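Local coordinates for protein lectin 2 (Agrocybe aegerita, PDB 4TQJ) that binds glycans as a fungal lectin, specifically recognising N-acetylglucosamine at the non-reducing terminus, at residues Ile132-Lys137 against Lys158-Asp163; Ile5-Pro10 against Lys115-Leu120; Glu360-Tyr365 against Val375-Asn380. The protein carries 1 engineered substitution. One frame throughout, in Å; residues are numbered along the deposited sequence.

The chain folds as a beta-propeller of seven four-stranded blades. Starting from the N terminus, interaction 2 closes the first and longest loop: Ile5-Pro10 meets Lys115-Leu120, more than a hundred residues on, and so ties the N-terminal segment to the inner strand 117-121 of a blade. Interaction 1 follows in series, joining the end of strand 130-134 in that same blade to the loop that leaves its outer strand. The two touch, with Phe134 N probably hydrogen-bonded to Leu117 O. Interaction 3 comes last, a hairpin in another blade, its centre about 41 Å from that of interaction 1 and across the chain's centre. None of the three nests or crosses.

Interaction 1 of 3, residues Ile132-Lys137 against Lys158-Asp163; sequences IGFGEK and KDFGYD
Gly135 and Glu136 are gripped through their carbonyl oxygens by two successive amides of the opposing loop. Tyr162 N donates to Gly135 O at 3.0 Å, and Asp163 N donates to Glu136 O at 2.8 Å. Both bonds are noticeably bent. Gly161 has no side chain to stand in the way, and Gly135 O comes within 3.2 Å of Gly161 CA; just before it, Phe160 takes a left-handed backbone conformation, and the two residues form a G1 beta bulge. A water hydrogen-bonded to Phe134 O also accepts a weak second bond from Tyr162 N.

The apolar part belongs to two phenylalanines lying side by side and pointing the same way. The ring edge of Phe134 takes the CB of Phe160 in its plane, CD1 to CB 3.7 Å, and Phe160 O sits near the same edge.

Among the polar side chains, Glu136 leads. Its CG lies anti to the backbone N and the chain then bends at chi2 (77°), which brings the carboxylate alongside Tyr162, its plane 26° from the ring's and Glu136 OE2 3.6 Å from Tyr162 CD2. Glu136 CG also packs on Asp163 CB. The carboxylates themselves stay apart, OE2 of Glu136 lying 4.8 Å from OD2 of Asp163; the hydrogen bond between Glu136 OE1 and His116 NE2 probably helps the two tolerate each other. The Tyr162 ring makes cation-pi contacts with Lys115 and Arg168.

Phe134 ends strand 130-134, between strands 117-121 and 139-142 of its blade, and rests against Arg174 and Leu176 of strand 173-177 in the next. Phe160 packs on Phe196 and Ser198 of that second blade, so this first part of the connecting loop bridges the two blades.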
loop_
_atom_site.group_PDB
_atom_site.type_symbol
_atom_site.label_atom_id
_atom_site.label_comp_id
_atom_site.label_asym_id
_atom_site.label_seq_id
_atom_site.Cartn_x
_atom_site.Cartn_y
_atom_site.Cartn_z
ATOM N N ILE A 132 -15.893 -19.988 0.492
ATOM C CA ILE A 132 -16.821 -20.627 -0.426
ATOM C C ILE A 132 -16.158 -21.819 -1.080
ATOM O O ILE A 132 -15.102 -21.703 -1.699
ATOM C CB ILE A 132 -17.401 -19.620 -1.463
ATOM C CG1 ILE A 132 -18.257 -20.330 -2.515
ATOM C CG2 ILE A 132 -16.316 -18.810 -2.124
ATOM C CD1 ILE A 132 -19.173 -19.347 -3.250
ATOM N N GLY A 133 -16.768 -22.984 -0.921
ATOM C CA GLY A 133 -16.186 -24.195 -1.461
ATOM C C GLY A 133 -17.153 -24.931 -2.353
ATOM O O GLY A 133 -18.324 -25.074 -2.027
ATOM N N PHE A 134 -16.657 -25.386 -3.493
ATOM C CA PHE A 134 -17.458 -26.199 -4.400
ATOM C C PHE A 134 -17.195 -27.650 -4.041
ATOM O O PHE A 134 -16.232 -28.250 -4.512
ATOM C CB PHE A 134 -17.090 -25.903 -5.856
ATOM C CG PHE A 134 -17.568 -24.546 -6.339
ATOM C CD1 PHE A 134 -18.802 -24.411 -6.965
ATOM C CD2 PHE A 134 -16.791 -23.407 -6.155
ATOM C CE1 PHE A 134 -19.257 -23.159 -7.404
ATOM C CE2 PHE A 134 -17.241 -22.150 -6.596
ATOM C CZ PHE A 134 -18.464 -22.029 -7.219
ATOM N N GLY A 135 -18.051 -28.197 -3.181
ATOM C CA GLY A 135 -17.818 -29.508 -2.606
ATOM C C GLY A 135 -18.611 -30.640 -3.236
ATOM O O GLY A 135 -18.896 -30.626 -4.435
ATOM N N GLU A 136 -18.967 -31.624 -2.416
ATOM C CA GLU A 136 -19.625 -32.819 -2.915
ATOM C C GLU A 136 -21.083 -32.538 -3.241
ATOM O O GLU A 136 -21.511 -32.683 -4.393
ATOM C CB GLU A 136 -19.474 -33.967 -1.906
ATOM C CG GLU A 136 -19.694 -35.351 -2.484
ATOM C CD GLU A 136 -18.518 -35.881 -3.296
ATOM O OE1 GLU A 136 -17.433 -35.250 -3.321
ATOM O OE2 GLU A 136 -18.688 -36.951 -3.924
ATOM N N LYS A 137 -21.842 -32.098 -2.244
ATOM C CA LYS A 137 -23.277 -31.899 -2.409
ATOM C C LYS A 137 -23.634 -30.526 -2.980
ATOM O O LYS A 137 -24.800 -30.208 -3.184
ATOM C CB LYS A 137 -24.003 -32.108 -1.074
ATOM C CG LYS A 137 -23.826 -33.480 -0.445
ATOM C CD LYS A 137 -24.697 -33.575 0.815
ATOM C CE LYS A 137 -24.212 -34.652 1.787
ATOM N NZ LYS A 137 -24.307 -36.028 1.227
ATOM N N LYS A 158 -27.479 -26.423 -4.012
ATOM C CA LYS A 158 -27.278 -27.827 -4.354
ATOM C C LYS A 158 -27.012 -28.028 -5.845
ATOM O O LYS A 158 -27.817 -28.624 -6.565
ATOM C CB LYS A 158 -28.472 -28.670 -3.899
ATOM C CG LYS A 158 -28.705 -28.649 -2.381
ATOM C CD LYS A 158 -29.695 -29.737 -1.952
ATOM C CE LYS A 158 -29.893 -29.759 -0.441
ATOM N NZ LYS A 158 -30.909 -30.778 -0.020
ATOM N N ASP A 159 -25.857 -27.543 -6.289
ATOM C CA ASP A 159 -25.490 -27.572 -7.688
ATOM C C ASP A 159 -24.015 -27.207 -7.773
ATOM O O ASP A 159 -23.446 -26.716 -6.800
ATOM C CB ASP A 159 -26.311 -26.559 -8.464
ATOM C CG ASP A 159 -26.510 -26.958 -9.917
ATOM O OD1 ASP A 159 -25.756 -27.828 -10.431
ATOM O OD2 ASP A 159 -27.421 -26.382 -10.546
ATOM N N PHE A 160 -23.402 -27.442 -8.929
ATOM C CA PHE A 160 -21.977 -27.152 -9.126
ATOM C C PHE A 160 -21.049 -28.007 -8.248
ATOM O O PHE A 160 -19.916 -27.619 -7.995
ATOM C CB PHE A 160 -21.683 -25.665 -8.877
ATOM C CG PHE A 160 -22.475 -24.739 -9.748
ATOM C CD1 PHE A 160 -22.199 -24.635 -11.110
ATOM C CD2 PHE A 160 -23.491 -23.968 -9.213
ATOM C CE1 PHE A 160 -22.936 -23.788 -11.918
ATOM C CE2 PHE A 160 -24.239 -23.121 -10.019
ATOM C CZ PHE A 160 -23.960 -23.031 -11.373
ATOM N N GLY A 161 -21.525 -29.159 -7.790
ATOM C CA GLY A 161 -20.721 -30.014 -6.935
ATOM C C GLY A 161 -20.307 -31.300 -7.628
ATOM O O GLY A 161 -20.930 -31.718 -8.600
ATOM N N TYR A 162 -19.247 -31.923 -7.126
ATOM C CA TYR A 162 -18.801 -33.193 -7.650
ATOM C C TYR A 162 -19.989 -34.167 -7.697
ATOM O O TYR A 162 -20.162 -34.920 -8.665
ATOM C CB TYR A 162 -17.670 -33.752 -6.780
ATOM C CG TYR A 162 -17.004 -34.935 -7.395
ATOM C CD1 TYR A 162 -15.861 -34.787 -8.161
ATOM C CD2 TYR A 162 -17.538 -36.210 -7.242
ATOM C CE1 TYR A 162 -15.248 -35.873 -8.742
ATOM C CE2 TYR A 162 -16.934 -37.310 -7.826
ATOM C CZ TYR A 162 -15.787 -37.136 -8.575
ATOM O OH TYR A 162 -15.179 -38.222 -9.166
ATOM N N ASP A 163 -20.816 -34.129 -6.653
ATOM C CA ASP A 163 -22.001 -34.976 -6.582
ATOM C C ASP A 163 -23.279 -34.122 -6.618
ATOM O O ASP A 163 -24.250 -34.408 -5.908
ATOM C CB ASP A 163 -21.956 -35.821 -5.302
ATOM C CG ASP A 163 -22.840 -37.056 -5.379
ATOM O OD1 ASP A 163 -22.969 -37.630 -6.481
ATOM O OD2 ASP A 163 -23.396 -37.458 -4.334
HETATM O O HOH W 1 -16.714 -30.217 -6.744
#

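Interaction 2 of 3, residues Ile5-Pro10 against Lys115-Leu120; sequences ITQDLP and KHLRYL
Pro10 and Tyr119 bring the two backbones nearest, CA to CA 6.4 Å, and at Gln7 and Leu117 the gap widens to 7.5 Å. That is too far for strand pairing; a water spans the space instead, donating to Pro10 O at 2.7 Å and accepting from Leu120 N at 2.8 Å. Residues 5-10 hold their own curved shape: Thr6 N bonds Leu9 O, and Leu9 N returns a bond to Thr6 OG1, an ST motif.

Tyr119 carries most of the contact. Ile5 CG2 sits over the centre of its ring, 3.6 Å from the centroid and 11° off the normal, a clear CH-pi contact. The chi1 of Ile5, -68°, places CG2 anti to the backbone N, which carries this methyl out over the ring, while CD1 on the other branch runs on to Leu120 O. Pro10 CB approaches the same ring obliquely, 4.0 Å from Tyr119 CD1.

Strand 117-121 is the innermost of its blade, next to the central axis of the propeller. The N-terminal segment runs in here, and residues 5-10 also touch the inner strands of the blades on both sides: Ile5 bonds its backbone to Leu176, where strand 4-5 adds a short extra strand to 173-177, and Pro10 packs on Leu62 of strand 60-64.

Gln7 reaches the far end of the tyrosine, its CG 3.2 Å from Tyr119 OH, and crosses Leu117 at about a right angle. The two methyls of Leu117 are spread along this side chain, CD2 against Gln7 CG and CD1 3.8 Å from Gln7 OE1. Tyr119 OH and Gln7 OE1 are both held by the backbone of Arg174 on the neighbouring blade, the hydroxyl at its O and the amide oxygen at its N.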
loop_
_atom_site.group_PDB
_atom_site.type_symbol
_atom_site.label_atom_id
_atom_site.label_comp_id
_atom_site.label_asym_id
_atom_site.label_seq_id
_atom_site.Cartn_x
_atom_site.Cartn_y
_atom_site.Cartn_z
ATOM N N ILE A 5 -12.761 -14.381 -9.849
ATOM C CA ILE A 5 -12.056 -15.484 -9.217
ATOM C C ILE A 5 -12.175 -16.711 -10.103
ATOM O O ILE A 5 -13.287 -17.151 -10.387
ATOM C CB ILE A 5 -12.666 -15.773 -7.844
ATOM C CG1 ILE A 5 -12.378 -14.596 -6.912
ATOM C CG2 ILE A 5 -12.126 -17.074 -7.262
ATOM C CD1 ILE A 5 -13.069 -14.696 -5.593
ATOM N N THR A 6 -11.040 -17.236 -10.557
ATOM C CA THR A 6 -11.023 -18.415 -11.429
ATOM C C THR A 6 -10.259 -19.543 -10.751
ATOM O O THR A 6 -9.650 -19.337 -9.712
ATOM C CB THR A 6 -10.392 -18.132 -12.841
ATOM O OG1 THR A 6 -8.972 -17.973 -12.729
ATOM C CG2 THR A 6 -10.996 -16.900 -13.491
ATOM N N GLN A 7 -10.309 -20.742 -11.324
ATOM C CA GLN A 7 -9.542 -21.864 -10.793
ATOM C C GLN A 7 -8.039 -21.606 -10.888
ATOM O O GLN A 7 -7.292 -21.888 -9.953
ATOM C CB GLN A 7 -9.915 -23.160 -11.525
ATOM C CG GLN A 7 -11.392 -23.488 -11.403
ATOM C CD GLN A 7 -11.802 -24.729 -12.148
ATOM O OE1 GLN A 7 -12.950 -24.839 -12.578
ATOM N NE2 GLN A 7 -10.872 -25.673 -12.312
ATOM N N ASP A 8 -7.598 -21.063 -12.017
ATOM C CA ASP A 8 -6.175 -20.800 -12.217
ATOM C C ASP A 8 -5.714 -19.580 -11.413
ATOM O O ASP A 8 -4.587 -19.521 -10.928
ATOM C CB ASP A 8 -5.882 -20.583 -13.705
ATOM C CG ASP A 8 -5.964 -21.869 -14.506
ATOM O OD1 ASP A 8 -5.859 -22.956 -13.899
ATOM O OD2 ASP A 8 -6.136 -21.801 -15.742
ATOM N N LEU A 9 -6.593 -18.602 -11.292
ATOM C CA LEU A 9 -6.273 -17.371 -10.570
ATOM C C LEU A 9 -7.336 -17.120 -9.519
ATOM O O LEU A 9 -8.221 -16.298 -9.705
ATOM C CB LEU A 9 -6.186 -16.199 -11.552
ATOM C CG LEU A 9 -4.985 -16.261 -12.492
ATOM C CD1 LEU A 9 -5.108 -15.241 -13.630
ATOM C CD2 LEU A 9 -3.694 -16.046 -11.713
ATOM N N PRO A 10 -7.271 -17.866 -8.413
ATOM C CA PRO A 10 -8.275 -17.715 -7.362
ATOM C C PRO A 10 -8.145 -16.404 -6.575
ATOM O O PRO A 10 -9.086 -16.027 -5.861
ATOM C CB PRO A 10 -7.996 -18.920 -6.460
ATOM C CG PRO A 10 -6.556 -19.190 -6.664
ATOM C CD PRO A 10 -6.333 -18.962 -8.121
ATOM N N LYS A 115 -11.105 -33.086 -6.624
ATOM C CA LYS A 115 -12.559 -33.124 -6.781
ATOM C C LYS A 115 -13.223 -31.768 -6.520
ATOM O O LYS A 115 -14.259 -31.449 -7.102
ATOM C CB LYS A 115 -13.165 -34.167 -5.832
ATOM C CG LYS A 115 -12.514 -35.554 -5.914
ATOM C CD LYS A 115 -13.148 -36.527 -4.914
ATOM C CE LYS A 115 -14.590 -36.846 -5.281
ATOM N NZ LYS A 115 -15.252 -37.824 -4.338
ATOM N N HIS A 116 -12.622 -30.977 -5.639
ATOM C CA HIS A 116 -13.266 -29.776 -5.140
ATOM C C HIS A 116 -12.466 -28.496 -5.394
ATOM O O HIS A 116 -11.261 -28.533 -5.659
ATOM C CB HIS A 116 -13.537 -29.934 -3.644
ATOM C CG HIS A 116 -14.103 -31.270 -3.277
ATOM N ND1 HIS A 116 -13.412 -32.188 -2.518
ATOM C CD2 HIS A 116 -15.289 -31.847 -3.582
ATOM C CE1 HIS A 116 -14.150 -33.272 -2.363
ATOM N NE2 HIS A 116 -15.293 -33.089 -2.997
ATOM N N LEU A 117 -13.166 -27.369 -5.307
ATOM C CA LEU A 117 -12.556 -26.044 -5.370
ATOM C C LEU A 117 -12.866 -25.307 -4.083
ATOM O O LEU A 117 -13.994 -25.352 -3.612
ATOM C CB LEU A 117 -13.144 -25.241 -6.534
ATOM C CG LEU A 117 -12.933 -25.867 -7.913
ATOM C CD1 LEU A 117 -13.893 -25.272 -8.945
ATOM C CD2 LEU A 117 -11.482 -25.684 -8.323
ATOM N N ARG A 118 -11.873 -24.615 -3.534
ATOM C CA ARG A 118 -12.066 -23.762 -2.370
ATOM C C ARG A 118 -11.552 -22.362 -2.665
ATOM O O ARG A 118 -10.408 -22.194 -3.064
ATOM C CB ARG A 118 -11.369 -24.365 -1.140
ATOM C CG ARG A 118 -12.185 -25.484 -0.483
ATOM C CD ARG A 118 -11.332 -26.444 0.362
ATOM N NE ARG A 118 -10.448 -27.273 -0.452
ATOM C CZ ARG A 118 -9.580 -28.151 0.044
ATOM N NH1 ARG A 118 -9.494 -28.332 1.351
ATOM N NH2 ARG A 118 -8.805 -28.863 -0.768
ATOM N N TYR A 119 -12.413 -21.369 -2.472
ATOM C CA TYR A 119 -12.101 -19.968 -2.758
ATOM C C TYR A 119 -12.365 -19.113 -1.533
ATOM O O TYR A 119 -13.097 -19.516 -0.628
ATOM C CB TYR A 119 -13.016 -19.430 -3.853
ATOM C CG TYR A 119 -12.869 -20.039 -5.234
ATOM C CD1 TYR A 119 -11.630 -20.385 -5.748
ATOM C CD2 TYR A 119 -13.986 -20.228 -6.037
ATOM C CE1 TYR A 119 -11.515 -20.933 -7.033
ATOM C CE2 TYR A 119 -13.879 -20.761 -7.308
ATOM C CZ TYR A 119 -12.651 -21.117 -7.801
ATOM O OH TYR A 119 -12.557 -21.630 -9.079
ATOM N N LEU A 120 -11.785 -17.920 -1.525
ATOM C CA LEU A 120 -12.094 -16.901 -0.526
ATOM C C LEU A 120 -12.615 -15.672 -1.242
ATOM O O LEU A 120 -11.968 -15.166 -2.156
ATOM C CB LEU A 120 -10.840 -16.535 0.262
ATOM C CG LEU A 120 -10.266 -17.703 1.055
ATOM C CD1 LEU A 120 -8.786 -17.489 1.382
ATOM C CD2 LEU A 120 -11.102 -17.955 2.302
HETATM O O HOH W 2 -10.109 -16.585 -3.391
#

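Interaction 3 of 3, residues Glu360-Tyr365 against Val375-Asn380; sequences ETLVSY and VKALTN
Leu378 leans over the face of the hairpin that carries Thr361 and Val363, its CB 4.1 Å from Val363 CG1 and its CD2 beside the Thr361 methyl. On the other face Leu362 fills the hollow between Val375 and Ala377: its CB meets Val375 CG1 at 3.8 Å, and its CD2 lies over the CA of Ala377.

A bulge in the partner strand brings Leu378 there. Leu378 and Thr379 both lie opposite Thr361, a classic beta bulge that shifts the antiparallel register by one. Thr361 O takes Leu378 N at 3.0 Å and, weakly, Thr379 N, while Thr361 N gives a 2.7 Å bond to Thr379 O. Beyond the bulge Val363 and Lys376 exchange two backbone bonds.

Lys376 is bent at chi3 (-72°) and chi4 (-53°), curling its end to the edge of the Tyr365 ring, with CE in the ring plane and 3.6 Å from CE2. A water accepts from Tyr365 N and, weakly, from Lys376 NZ.

Strand 376-379 is the outer edge of its blade. Apolar side chains pack on both faces, and Leu378, with the Tyr365 ring, also meets Val36 of the second subunit. Five backbone bonds, one of them weak, set the register, and the hydroxyls of Thr361 and Thr379 are both taken by the backbone of Asp381, so the strand pairing does not rest on side-chain hydrogen bonds.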
loop_
_atom_site.group_PDB
_atom_site.type_symbol
_atom_site.label_atom_id
_atom_site.label_comp_id
_atom_site.label_asym_id
_atom_site.label_seq_id
_atom_site.Cartn_x
_atom_site.Cartn_y
_atom_site.Cartn_z
ATOM N N GLU A 360 16.626 -16.319 -12.703
ATOM C CA GLU A 360 16.303 -14.913 -12.519
ATOM C C GLU A 360 14.803 -14.647 -12.609
ATOM O O GLU A 360 14.082 -15.330 -13.336
ATOM C CB GLU A 360 16.992 -14.066 -13.591
ATOM C CG GLU A 360 18.448 -13.773 -13.356
ATOM C CD GLU A 360 18.972 -12.762 -14.352
ATOM O OE1 GLU A 360 19.031 -13.096 -15.553
ATOM O OE2 GLU A 360 19.307 -11.628 -13.941
ATOM N N THR A 361 14.352 -13.636 -11.879
ATOM C CA THR A 361 13.014 -13.085 -12.050
ATOM C C THR A 361 13.106 -11.836 -12.926
ATOM O O THR A 361 13.755 -10.857 -12.558
ATOM C CB THR A 361 12.395 -12.716 -10.700
ATOM O OG1 THR A 361 12.038 -13.917 -9.999
ATOM C CG2 THR A 361 11.152 -11.845 -10.897
ATOM N N LEU A 362 12.473 -11.888 -14.095
ATOM C CA LEU A 362 12.558 -10.812 -15.072
ATOM C C LEU A 362 11.243 -10.066 -15.201
ATOM O O LEU A 362 10.174 -10.595 -14.894
ATOM C CB LEU A 362 12.939 -11.365 -16.441
ATOM C CG LEU A 362 14.203 -12.219 -16.508
ATOM C CD1 LEU A 362 14.465 -12.609 -17.959
ATOM C CD2 LEU A 362 15.369 -11.455 -15.940
ATOM N N VAL A 363 11.320 -8.837 -15.677
ATOM C CA VAL A 363 10.129 -8.026 -15.767
ATOM C C VAL A 363 10.237 -7.159 -17.007
ATOM O O VAL A 363 11.327 -6.753 -17.401
ATOM C CB VAL A 363 9.955 -7.170 -14.474
ATOM C CG1 VAL A 363 11.065 -6.151 -14.356
ATOM C CG2 VAL A 363 8.604 -6.472 -14.438
ATOM N N SER A 364 9.103 -6.901 -17.641
ATOM C CA SER A 364 9.042 -5.879 -18.664
ATOM C C SER A 364 7.836 -5.000 -18.384
ATOM O O SER A 364 6.744 -5.507 -18.145
ATOM C CB SER A 364 8.946 -6.512 -20.056
ATOM O OG SER A 364 8.565 -5.549 -21.014
ATOM N N TYR A 365 8.033 -3.685 -18.416
ATOM C CA TYR A 365 6.973 -2.763 -18.060
ATOM C C TYR A 365 6.160 -2.265 -19.242
ATOM O O TYR A 365 6.704 -1.929 -20.292
ATOM C CB TYR A 365 7.528 -1.593 -17.240
ATOM C CG TYR A 365 8.181 -2.060 -15.968
ATOM C CD1 TYR A 365 7.418 -2.572 -14.930
ATOM C CD2 TYR A 365 9.563 -2.039 -15.819
ATOM C CE1 TYR A 365 8.008 -3.024 -13.767
ATOM C CE2 TYR A 365 10.165 -2.490 -14.658
ATOM C CZ TYR A 365 9.381 -2.978 -13.634
ATOM O OH TYR A 365 9.961 -3.433 -12.476
ATOM N N VAL A 375 13.347 -5.850 -21.265
ATOM C CA VAL A 375 13.289 -6.790 -20.158
ATOM C C VAL A 375 14.395 -6.439 -19.191
ATOM O O VAL A 375 15.474 -6.028 -19.597
ATOM C CB VAL A 375 13.485 -8.238 -20.637
ATOM C CG1 VAL A 375 13.525 -9.190 -19.463
ATOM C CG2 VAL A 375 12.380 -8.624 -21.628
ATOM N N LYS A 376 14.119 -6.592 -17.906
ATOM C CA LYS A 376 15.071 -6.218 -16.878
ATOM C C LYS A 376 15.154 -7.290 -15.815
ATOM O O LYS A 376 14.155 -7.904 -15.467
ATOM C CB LYS A 376 14.667 -4.884 -16.240
ATOM C CG LYS A 376 15.070 -3.672 -17.057
ATOM C CD LYS A 376 14.912 -2.384 -16.255
ATOM C CE LYS A 376 13.446 -2.042 -16.068
ATOM N NZ LYS A 376 12.751 -2.013 -17.402
ATOM N N ALA A 377 16.355 -7.520 -15.302
ATOM C CA ALA A 377 16.525 -8.433 -14.180
ATOM C C ALA A 377 16.115 -7.718 -12.908
ATOM O O ALA A 377 16.755 -6.754 -12.502
ATOM C CB ALA A 377 17.977 -8.892 -14.085
ATOM N N LEU A 378 15.044 -8.185 -12.283
ATOM C CA LEU A 378 14.531 -7.572 -11.068
ATOM C C LEU A 378 15.156 -8.196 -9.818
ATOM O O LEU A 378 15.485 -7.482 -8.871
ATOM C CB LEU A 378 12.999 -7.672 -11.033
ATOM C CG LEU A 378 12.182 -7.400 -9.767
ATOM C CD1 LEU A 378 12.233 -5.938 -9.341
ATOM C CD2 LEU A 378 10.738 -7.810 -10.024
ATOM N N THR A 379 15.316 -9.520 -9.816
ATOM C CA THR A 379 15.947 -10.225 -8.686
ATOM C C THR A 379 16.245 -11.711 -8.978
ATOM O O THR A 379 15.595 -12.329 -9.822
ATOM C CB THR A 379 15.096 -10.120 -7.396
ATOM O OG1 THR A 379 15.747 -10.820 -6.329
ATOM C CG2 THR A 379 13.716 -10.718 -7.609
ATOM N N ASN A 380 17.238 -12.274 -8.291
ATOM C CA ASN A 380 17.509 -13.710 -8.377
ATOM C C ASN A 380 16.465 -14.509 -7.620
ATOM O O ASN A 380 16.267 -15.689 -7.879
ATOM C CB ASN A 380 18.891 -14.061 -7.813
ATOM C CG ASN A 380 20.028 -13.600 -8.701
ATOM O OD1 ASN A 380 19.919 -13.600 -9.927
ATOM N ND2 ASN A 380 21.134 -13.203 -8.081
HETATM O O HOH W 3 10.355 -2.594 -19.222
#